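Local coordinates for protein UDP-glucose:anthocyanidin 3-O-glucosyltransferase (Clitoria ternatea, PDB 4REL) that is a plant member of the UDP-glycosyltransferase family with the GT-B fold, in which two Rossmann-like domains face each other across a cleft, at residues 233-238 with 433-438; 25-30 with 239-244; 8-13 with 109-114; 212-217 with 420-425. One frame throughout, in Å; residues are numbered along the deposited sequence.

Contact 1: 233-238 with 433-438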
# COMPACT_ATOMS: atom_id res chain seq x y z
N LEU A 233 3.67 12.97 14.01
CA LEU A 233 3.24 12.44 12.73
C LEU A 233 4.21 12.92 11.67
O LEU A 233 4.34 14.13 11.46
CB LEU A 233 1.83 12.93 12.37
CG LEU A 233 1.25 12.50 11.02
CD1 LEU A 233 0.97 10.99 10.99
CD2 LEU A 233 -0.03 13.28 10.75
N LEU A 234 4.88 11.98 11.01
CA LEU A 234 5.90 12.32 10.02
C LEU A 234 5.56 11.68 8.69
O LEU A 234 5.17 10.50 8.64
CB LEU A 234 7.28 11.83 10.50
CG LEU A 234 7.80 12.32 11.85
CD1 LEU A 234 9.09 11.58 12.27
CD2 LEU A 234 8.04 13.82 11.80
N TYR A 235 5.69 12.44 7.61
CA TYR A 235 5.48 11.89 6.27
C TYR A 235 6.83 11.77 5.57
O TYR A 235 7.58 12.75 5.48
CB TYR A 235 4.56 12.79 5.43
CG TYR A 235 3.09 12.74 5.78
CD1 TYR A 235 2.18 12.10 4.95
CD2 TYR A 235 2.61 13.37 6.92
CE1 TYR A 235 0.82 12.07 5.26
CE2 TYR A 235 1.26 13.34 7.24
CZ TYR A 235 0.37 12.69 6.41
OH TYR A 235 -0.96 12.69 6.73
N VAL A 236 7.16 10.57 5.12
CA VAL A 236 8.37 10.37 4.32
C VAL A 236 7.95 9.91 2.93
O VAL A 236 7.13 9.00 2.79
CB VAL A 236 9.30 9.35 4.98
CG1 VAL A 236 10.51 9.07 4.09
CG2 VAL A 236 9.76 9.88 6.33
N VAL A 237 8.51 10.57 1.92
CA VAL A 237 8.13 10.36 0.53
C VAL A 237 8.27 8.89 0.17
O VAL A 237 9.33 8.29 0.37
CB VAL A 237 9.01 11.23 -0.41
CG1 VAL A 237 8.93 10.75 -1.84
CG2 VAL A 237 8.60 12.69 -0.30
N PRO A 238 7.19 8.30 -0.37
CA PRO A 238 7.12 6.86 -0.66
C PRO A 238 7.86 6.43 -1.92
O PRO A 238 8.00 5.23 -2.15
CB PRO A 238 5.62 6.61 -0.87
CG PRO A 238 5.08 7.94 -1.31
CD PRO A 238 5.88 8.95 -0.53
N ALA A 433 10.80 16.42 3.39
CA ALA A 433 12.25 16.59 3.56
C ALA A 433 12.55 16.92 5.01
O ALA A 433 13.46 16.36 5.61
CB ALA A 433 12.79 17.66 2.62
N GLU A 434 11.75 17.82 5.59
CA GLU A 434 11.90 18.16 7.01
C GLU A 434 11.56 16.96 7.89
O GLU A 434 12.25 16.66 8.86
CB GLU A 434 11.02 19.35 7.38
CG GLU A 434 11.07 19.69 8.87
CD GLU A 434 9.86 20.50 9.33
OE1 GLU A 434 9.40 21.38 8.58
OE2 GLU A 434 9.38 20.25 10.46
N ASP A 435 10.48 16.26 7.55
CA ASP A 435 10.03 15.13 8.35
C ASP A 435 11.05 14.00 8.34
O ASP A 435 11.23 13.33 9.35
CB ASP A 435 8.67 14.63 7.86
CG ASP A 435 7.54 15.53 8.30
OD1 ASP A 435 7.81 16.59 8.93
OD2 ASP A 435 6.37 15.19 7.99
N PHE A 436 11.71 13.80 7.20
CA PHE A 436 12.75 12.78 7.11
C PHE A 436 13.90 13.14 8.04
O PHE A 436 14.43 12.29 8.75
CB PHE A 436 13.25 12.61 5.68
CG PHE A 436 14.33 11.56 5.54
CD1 PHE A 436 14.00 10.22 5.52
CD2 PHE A 436 15.66 11.92 5.43
CE1 PHE A 436 14.99 9.24 5.39
CE2 PHE A 436 16.65 10.95 5.30
CZ PHE A 436 16.31 9.61 5.28
N ASN A 437 14.29 14.41 8.04
CA ASN A 437 15.36 14.86 8.93
C ASN A 437 14.97 14.66 10.39
O ASN A 437 15.78 14.27 11.21
CB ASN A 437 15.74 16.32 8.65
CG ASN A 437 16.45 16.49 7.32
OD1 ASN A 437 17.19 15.61 6.88
ND2 ASN A 437 16.23 17.63 6.67
N THR A 438 13.70 14.92 10.70
CA THR A 438 13.21 14.73 12.06
C THR A 438 13.35 13.27 12.48
O THR A 438 13.79 12.97 13.60
CB THR A 438 11.73 15.17 12.18
OG1 THR A 438 11.66 16.58 11.96
CG2 THR A 438 11.17 14.84 13.55
O HOH W 1 4.27 15.98 9.21
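Leu234 and Asp435 have their CA atoms 5.3 Å apart where strand 233-235 passes helix 433-438, the two axes crossing at -120° with a closest approach of 7.1 Å. Asp435 OD2 accepts a hydrogen bond from Tyr235 N at 2.9 Å, almost straight (177°), on its anti side and somewhat out of the carboxylate plane; the short aspartate chain suits so close a helix. The same oxygen also accepts a hydrogen bond from a water 2.6 Å away, which donates as well to Leu233 O, a carbonyl bonded to Arg227. Strand 233-235 is one of the two edge strands of the seven-stranded parallel sheet, so the aspartate supplies an acceptor that a further strand might have given. In GT-B enzymes of this family the C-terminal helix returns to the N-terminal domain, and helix 431-445 does so here. Asp435 OD1 is held by Gln431, which helps fix the carboxylate. Beside this polar grip the packing is apolar: Leu234 CD2 lies 3.7 Å from Thr438 CG2, and Val236 CG1 rests 3.9 Å from Phe436 CD1. Phe436 has CG anti to its backbone N (chi1 -180°), which carries the ring past Val236 to Lys27 and Leu28 of helix 18-31.

Contact 2: 25-30 with 239-244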
# COMPACT_ATOMS: atom_id res chain seq x y z
N VAL A 25 14.16 2.06 5.16
CA VAL A 25 15.41 1.66 5.83
C VAL A 25 16.64 1.94 4.96
O VAL A 25 17.68 2.37 5.46
CB VAL A 25 15.35 0.17 6.26
CG1 VAL A 25 16.72 -0.32 6.74
CG2 VAL A 25 14.31 -0.02 7.36
N LEU A 26 16.51 1.70 3.65
CA LEU A 26 17.61 2.03 2.73
C LEU A 26 17.95 3.52 2.80
O LEU A 26 19.13 3.88 2.81
CB LEU A 26 17.26 1.63 1.29
CG LEU A 26 17.31 0.13 0.99
CD1 LEU A 26 16.68 -0.18 -0.36
CD2 LEU A 26 18.74 -0.39 1.02
N LYS A 27 16.94 4.37 2.86
CA LYS A 27 17.17 5.82 2.93
C LYS A 27 17.85 6.19 4.24
O LYS A 27 18.79 6.99 4.26
CB LYS A 27 15.86 6.60 2.81
CG LYS A 27 15.19 6.52 1.43
CD LYS A 27 13.79 7.13 1.46
CE LYS A 27 13.02 6.80 0.18
NZ LYS A 27 11.65 7.38 0.22
N LEU A 28 17.36 5.62 5.33
CA LEU A 28 17.93 5.89 6.65
C LEU A 28 19.36 5.36 6.75
O LEU A 28 20.23 6.01 7.34
CB LEU A 28 17.08 5.25 7.75
CG LEU A 28 15.67 5.84 7.90
CD1 LEU A 28 14.84 5.00 8.87
CD2 LEU A 28 15.74 7.29 8.37
N ALA A 29 19.61 4.17 6.20
CA ALA A 29 20.94 3.58 6.26
C ALA A 29 21.95 4.38 5.44
O ALA A 29 23.13 4.47 5.79
CB ALA A 29 20.90 2.14 5.79
N HIS A 30 21.50 4.96 4.33
CA HIS A 30 22.39 5.73 3.47
C HIS A 30 22.83 7.03 4.14
O HIS A 30 23.99 7.46 4.01
CB HIS A 30 21.71 6.02 2.13
CG HIS A 30 22.63 6.60 1.10
ND1 HIS A 30 22.64 7.94 0.78
CD2 HIS A 30 23.57 6.01 0.31
CE1 HIS A 30 23.55 8.16 -0.15
NE2 HIS A 30 24.12 7.01 -0.46
N LEU A 239 8.31 7.40 -2.73
CA LEU A 239 9.03 7.10 -3.96
C LEU A 239 10.25 6.25 -3.68
O LEU A 239 10.89 6.40 -2.63
CB LEU A 239 9.45 8.40 -4.66
CG LEU A 239 8.28 9.28 -5.12
CD1 LEU A 239 8.79 10.55 -5.79
CD2 LEU A 239 7.37 8.50 -6.05
N PRO A 240 10.59 5.35 -4.62
CA PRO A 240 11.72 4.44 -4.42
C PRO A 240 13.06 5.15 -4.46
O PRO A 240 13.30 5.98 -5.35
CB PRO A 240 11.61 3.47 -5.61
CG PRO A 240 10.89 4.26 -6.67
CD PRO A 240 9.89 5.10 -5.90
N CYS A 241 13.93 4.84 -3.51
CA CYS A 241 15.32 5.25 -3.62
C CYS A 241 15.99 4.31 -4.63
O CYS A 241 15.55 3.18 -4.79
CB CYS A 241 16.02 5.19 -2.26
SG CYS A 241 16.18 3.53 -1.60
N PRO A 242 17.04 4.78 -5.31
CA PRO A 242 17.65 3.97 -6.38
C PRO A 242 18.05 2.55 -5.95
O PRO A 242 17.97 1.64 -6.78
CB PRO A 242 18.89 4.79 -6.79
CG PRO A 242 19.06 5.84 -5.72
CD PRO A 242 17.69 6.10 -5.18
N GLN A 243 18.45 2.37 -4.69
CA GLN A 243 18.89 1.05 -4.23
C GLN A 243 17.74 0.05 -4.07
O GLN A 243 17.96 -1.16 -4.01
CB GLN A 243 19.70 1.16 -2.93
CG GLN A 243 20.48 -0.11 -2.57
CD GLN A 243 21.75 0.16 -1.78
OE1 GLN A 243 21.80 1.09 -0.98
NE2 GLN A 243 22.78 -0.65 -2.01
N LEU A 244 16.51 0.56 -4.02
CA LEU A 244 15.36 -0.34 -3.92
C LEU A 244 15.14 -1.06 -5.25
O LEU A 244 14.78 -2.23 -5.29
CB LEU A 244 14.10 0.43 -3.54
CG LEU A 244 12.85 -0.41 -3.27
CD1 LEU A 244 13.03 -1.29 -2.04
CD2 LEU A 244 11.62 0.48 -3.12
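Leu26 and Lys27, neighbours on helix 18-31, meet the loop 239-244 in two ways, one apolar and the other chiefly polar. The apolar part centres on Leu26. Its CB sits 3.6 Å from Cys241 SG, while CD1 reaches 3.7 Å from Leu244 N and touches Leu244 CB; the Leu26 and Gln243 side chains cross at about a right angle, CD2 lying against CG and OE1. Leucine suits this place because its two methyls serve two different residues of the turn, and cysteine suits the other side because a compact sulfur fits close against the helix. Cys241 SG stands between its own backbone N and carbonyl carbon (chi1 66°), a setting that turns it in toward Leu26. The polar part belongs to Lys27. Its chain is extended beyond CG, passing Cys241 CB with CG at 4.0 Å, so that NZ can donate to Leu239 O at 3.1 Å, nearly in line with the carbonyl bond. Asn23, one turn earlier, also donates to Leu239 O and accepts from Cys241 N, pinning the loop twice. The first helix of a Rossmann-like domain thus tethers the chain just after that domain's last strand, where the GT-B linker sets out toward the second domain.

Contact 3: 8-13 with 109-114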
# COMPACT_ATOMS: atom_id res chain seq x y z
N ALA A 8 16.33 -1.75 15.18
CA ALA A 8 15.77 -3.03 14.77
C ALA A 8 14.49 -2.73 14.02
O ALA A 8 13.73 -1.86 14.43
CB ALA A 8 15.47 -3.89 15.99
N ILE A 9 14.27 -3.45 12.92
CA ILE A 9 13.13 -3.19 12.06
C ILE A 9 12.29 -4.44 11.89
O ILE A 9 12.83 -5.51 11.55
CB ILE A 9 13.59 -2.68 10.67
CG1 ILE A 9 14.40 -1.38 10.82
CG2 ILE A 9 12.38 -2.44 9.77
CD1 ILE A 9 15.90 -1.58 10.67
N PHE A 10 10.99 -4.31 12.13
CA PHE A 10 10.04 -5.42 11.96
C PHE A 10 9.01 -5.11 10.89
O PHE A 10 8.03 -4.42 11.17
CB PHE A 10 9.29 -5.71 13.28
CG PHE A 10 10.19 -6.14 14.42
CD1 PHE A 10 10.61 -7.46 14.54
CD2 PHE A 10 10.59 -5.22 15.38
CE1 PHE A 10 11.43 -7.85 15.59
CE2 PHE A 10 11.41 -5.60 16.44
CZ PHE A 10 11.83 -6.93 16.54
N PRO A 11 9.21 -5.62 9.67
CA PRO A 11 8.12 -5.51 8.69
C PRO A 11 6.94 -6.38 9.10
O PRO A 11 7.11 -7.34 9.85
CB PRO A 11 8.73 -6.11 7.42
CG PRO A 11 9.77 -7.09 7.94
CD PRO A 11 10.36 -6.37 9.13
N PHE A 12 5.76 -6.04 8.60
CA PHE A 12 4.66 -7.00 8.50
C PHE A 12 5.08 -7.86 7.31
O PHE A 12 5.17 -7.37 6.18
CB PHE A 12 3.36 -6.24 8.23
CG PHE A 12 2.12 -7.10 8.30
CD1 PHE A 12 1.80 -7.83 9.44
CD2 PHE A 12 1.23 -7.11 7.24
CE1 PHE A 12 0.62 -8.60 9.49
CE2 PHE A 12 0.06 -7.88 7.28
CZ PHE A 12 -0.24 -8.61 8.41
N PRO A 13 5.40 -9.14 7.56
CA PRO A 13 6.22 -9.90 6.61
C PRO A 13 5.42 -10.50 5.44
O PRO A 13 5.52 -11.71 5.14
CB PRO A 13 6.83 -10.99 7.50
CG PRO A 13 5.75 -11.25 8.53
CD PRO A 13 5.15 -9.88 8.81
N THR A 109 18.70 0.39 20.15
CA THR A 109 18.40 1.71 20.71
C THR A 109 17.08 2.28 20.23
O THR A 109 16.59 3.28 20.77
CB THR A 109 19.52 2.72 20.42
OG1 THR A 109 19.69 2.83 19.01
CG2 THR A 109 20.83 2.24 21.04
N CYS A 110 16.48 1.66 19.21
CA CYS A 110 15.28 2.19 18.59
C CYS A 110 14.64 1.08 17.76
O CYS A 110 15.34 0.27 17.17
CB CYS A 110 15.64 3.39 17.71
SG CYS A 110 14.23 4.21 16.93
N ILE A 111 13.31 1.02 17.74
CA ILE A 111 12.62 0.07 16.89
C ILE A 111 11.74 0.81 15.90
O ILE A 111 11.03 1.75 16.27
CB ILE A 111 11.76 -0.92 17.72
CG1 ILE A 111 12.69 -1.87 18.50
CG2 ILE A 111 10.84 -1.75 16.80
CD1 ILE A 111 11.97 -2.84 19.42
N ILE A 112 11.83 0.41 14.63
CA ILE A 112 10.86 0.83 13.62
C ILE A 112 10.09 -0.41 13.24
O ILE A 112 10.67 -1.45 12.92
CB ILE A 112 11.52 1.39 12.35
CG1 ILE A 112 12.37 2.61 12.68
CG2 ILE A 112 10.47 1.77 11.30
CD1 ILE A 112 13.14 3.12 11.50
N ALA A 113 8.77 -0.32 13.26
CA ALA A 113 7.96 -1.48 12.91
C ALA A 113 6.75 -1.08 12.11
O ALA A 113 6.17 -0.01 12.31
CB ALA A 113 7.53 -2.22 14.17
N ASP A 114 6.37 -1.96 11.18
CA ASP A 114 5.08 -1.81 10.52
C ASP A 114 4.04 -1.77 11.63
O ASP A 114 4.11 -2.54 12.57
CB ASP A 114 4.84 -3.02 9.60
CG ASP A 114 3.60 -2.87 8.75
OD1 ASP A 114 3.72 -2.73 7.51
OD2 ASP A 114 2.48 -2.89 9.32
O HOH W 2 6.25 -3.64 6.69
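Phe10 and Ala113 sit side by side, CB to CB 4.0 Å, in the tightly built part of this contact, where strands 8-10 and 110-114 run parallel, their axes 4.7 Å apart. Four backbone bonds join them: Ala8 N to Cys110 O, Ile112 N to Ala8 O, Phe10 N to Ile112 O and Asp114 N to Phe10 O, each 3.0 Å. On the face bearing Ala8, Phe10, Ile111 and Ala113, Ile111 CG2 meets the edge of the Phe10 ring in its plane, 3.8 Å from CD2. The small methyl of Ala113 leaves room for helix 119-127 to pack close, with Ser120 touching both Phe10 and Ala113. On the other face Ile9 and Ile112, beta-branched residues well suited to a strand, are covered by helix 18-31. The two strands are the first and fourth along the chain, adjacent in the order 3-2-1-4-5-6-7, so the topological switch point of the Rossmann-like fold lies between them, and the chain parts beyond their C-terminal ends, leaving the crevice where such folds commonly bind ligands.

There the contact loosens. Past Phe10 the backbones separate, and a water bridges them, accepting from Phe12 N at 3.1 Å and donating to Asp114 OD1 at 2.8 Å. Phe12 CB still lies 3.4 Å from Asp114 CG. With CG anti to its N (chi1 -174°), Asp114 extends the carboxylate alongside Phe12 CB; OD1 bonds His17 and OD2 the backbone of Phe116, both lining the pocket of the bound 3,5,7-trihydroxy-2-(4-hydroxyphenyl)-4H-chromen-4-one, itself about 4 Å from the Phe12 side chain.

Contact 4: 212-217 with 420-425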
# COMPACT_ATOMS: atom_id res chain seq x y z
N ASN A 212 3.77 6.66 4.80
CA ASN A 212 4.41 6.44 3.51
C ASN A 212 3.61 7.14 2.41
O ASN A 212 3.10 6.49 1.50
CB ASN A 212 4.46 4.94 3.22
CG ASN A 212 5.46 4.57 2.15
OD1 ASN A 212 6.58 5.07 2.13
ND2 ASN A 212 5.05 3.68 1.23
N PHE A 213 3.50 8.46 2.49
CA PHE A 213 2.68 9.19 1.54
C PHE A 213 3.07 10.66 1.47
O PHE A 213 4.08 11.08 2.05
CB PHE A 213 1.20 9.03 1.91
CG PHE A 213 0.26 9.28 0.77
CD1 PHE A 213 0.37 8.54 -0.40
CD2 PHE A 213 -0.74 10.24 0.87
CE1 PHE A 213 -0.49 8.76 -1.47
CE2 PHE A 213 -1.60 10.47 -0.20
CZ PHE A 213 -1.48 9.73 -1.36
N PHE A 214 2.26 11.45 0.77
CA PHE A 214 2.53 12.87 0.57
C PHE A 214 1.56 13.68 1.42
O PHE A 214 0.35 13.67 1.17
CB PHE A 214 2.31 13.22 -0.91
CG PHE A 214 2.97 12.26 -1.88
CD1 PHE A 214 4.34 12.31 -2.12
CD2 PHE A 214 2.21 11.31 -2.56
CE1 PHE A 214 4.94 11.43 -3.01
CE2 PHE A 214 2.80 10.43 -3.46
CZ PHE A 214 4.17 10.49 -3.68
N ALA A 215 2.07 14.38 2.43
CA ALA A 215 1.22 15.14 3.34
C ALA A 215 0.34 16.13 2.60
O ALA A 215 -0.81 16.37 2.99
CB ALA A 215 2.08 15.85 4.38
N GLU A 216 0.88 16.70 1.52
CA GLU A 216 0.19 17.71 0.73
C GLU A 216 -1.07 17.18 0.04
O GLU A 216 -1.92 17.96 -0.39
CB GLU A 216 1.16 18.31 -0.30
CG GLU A 216 2.31 19.12 0.31
CD GLU A 216 3.50 18.27 0.75
OE1 GLU A 216 3.40 17.03 0.79
OE2 GLU A 216 4.56 18.87 1.06
N LEU A 217 -1.19 15.86 -0.05
CA LEU A 217 -2.36 15.24 -0.69
C LEU A 217 -3.46 14.85 0.28
O LEU A 217 -4.59 14.59 -0.13
CB LEU A 217 -1.95 14.00 -1.49
CG LEU A 217 -1.37 14.19 -2.89
CD1 LEU A 217 -1.31 12.84 -3.60
CD2 LEU A 217 -2.22 15.17 -3.68
N GLN A 420 1.38 17.53 -10.22
CA GLN A 420 2.21 18.70 -9.94
C GLN A 420 2.38 18.90 -8.43
O GLN A 420 3.46 19.24 -7.95
CB GLN A 420 1.62 19.95 -10.60
CG GLN A 420 2.46 21.21 -10.40
CD GLN A 420 3.77 21.18 -11.17
OE1 GLN A 420 3.79 20.96 -12.38
NE2 GLN A 420 4.88 21.42 -10.47
N ILE A 421 1.31 18.66 -7.67
CA ILE A 421 1.39 18.71 -6.21
C ILE A 421 2.40 17.70 -5.67
O ILE A 421 3.23 18.04 -4.81
CB ILE A 421 -0.00 18.49 -5.57
CG1 ILE A 421 -0.91 19.68 -5.86
CG2 ILE A 421 0.11 18.26 -4.06
CD1 ILE A 421 -2.37 19.42 -5.60
N VAL A 422 2.36 16.47 -6.18
CA VAL A 422 3.33 15.46 -5.77
C VAL A 422 4.75 15.90 -6.13
O VAL A 422 5.67 15.80 -5.31
CB VAL A 422 3.02 14.06 -6.37
CG1 VAL A 422 4.17 13.10 -6.12
CG2 VAL A 422 1.74 13.50 -5.78
N GLN A 423 4.94 16.42 -7.34
CA GLN A 423 6.28 16.84 -7.76
C GLN A 423 6.83 17.90 -6.81
O GLN A 423 8.00 17.85 -6.42
CB GLN A 423 6.29 17.31 -9.23
CG GLN A 423 6.22 16.15 -10.21
CD GLN A 423 5.98 16.56 -11.65
OE1 GLN A 423 6.54 15.97 -12.58
NE2 GLN A 423 5.12 17.55 -11.84
N ASP A 424 5.98 18.84 -6.41
CA ASP A 424 6.42 19.85 -5.45
C ASP A 424 6.57 19.30 -4.01
O ASP A 424 7.34 19.84 -3.21
CB ASP A 424 5.51 21.08 -5.50
CG ASP A 424 5.51 21.75 -6.88
OD1 ASP A 424 6.57 21.77 -7.55
OD2 ASP A 424 4.45 22.27 -7.30
N ALA A 425 5.86 18.22 -3.70
CA ALA A 425 5.93 17.60 -2.37
C ALA A 425 7.25 16.85 -2.14
O ALA A 425 7.79 16.84 -1.03
CB ALA A 425 4.75 16.65 -2.16
O HOH W 3 6.15 16.26 1.11
O HOH W 4 5.02 21.14 -1.16
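Glu216 and Ala425, their CA atoms 6.5 Å apart, mark the nearest approach of a short 3-10 turn, 215-217, to the last turns of helix 409-425. Phe214, just before the turn, lays one ring face against Val422: CG1 stands 3.8 Å from the ring centroid and 23° off its normal, a CH-pi contact displaced toward the rim carrying CE1 and CZ. With CG1 of Val422 anti to the backbone N (chi1 170°), CG2 reaches Leu217 CD1 at 3.8 Å while still touching the Phe214 ring. Leu217 in turn spreads its second methyl, CD2, to Ile421 CG2 at 3.9 Å, and that methyl also meets Glu216 CB. Met350 and Val353 of helix 346-354 lie against Phe214 and Leu217, so the turn that follows strand 208-211 is held by helices of the C-terminal domain.

Glu216 behaves differently. Its chain bends at chi2 (84°) and folds the carboxylate back over Ala425, with OE1 3.3 Å from CB; alanine is small enough to let it lie there. One water may join OE1 to Ala425 O, although its protons are contested by other acceptors, and a second donates to OE2 and weakly to Asp424 O. OE2 also accepts a hydrogen bond from the backbone N of Gln431. The carboxylate therefore faces carbonyls at the end of one helix, which would probably disfavour its charge, while the water and the N-H at the start of helix 431-445 would offset that, letting a greasy domain seam finish in a hydrated acid.

In the fold
Contact 3 closes first along the chain; contacts 1, 2 and 4 interleave, each tying a segment of the N-terminal domain to one later in the chain, and contact 2 also opens before contact 3 closes. Contacts 1 and 3 reach the same seven-stranded sheet, centres about 17 Å apart, one at an edge strand and the other at its middle. Helix 18-31 connects contacts 2 and 3, through Leu28 on Ile112 and Val25 on Ile9, and Phe436 of contact 1 packs on Leu28. Contacts 1 and 4 touch, centres about 11 Å apart, on successive helices, 431-445 and 409-425 respectively. The chain's end crosses back to the N-terminal domain beside the outgoing linker, which probably helps hold the two GT-B domains together.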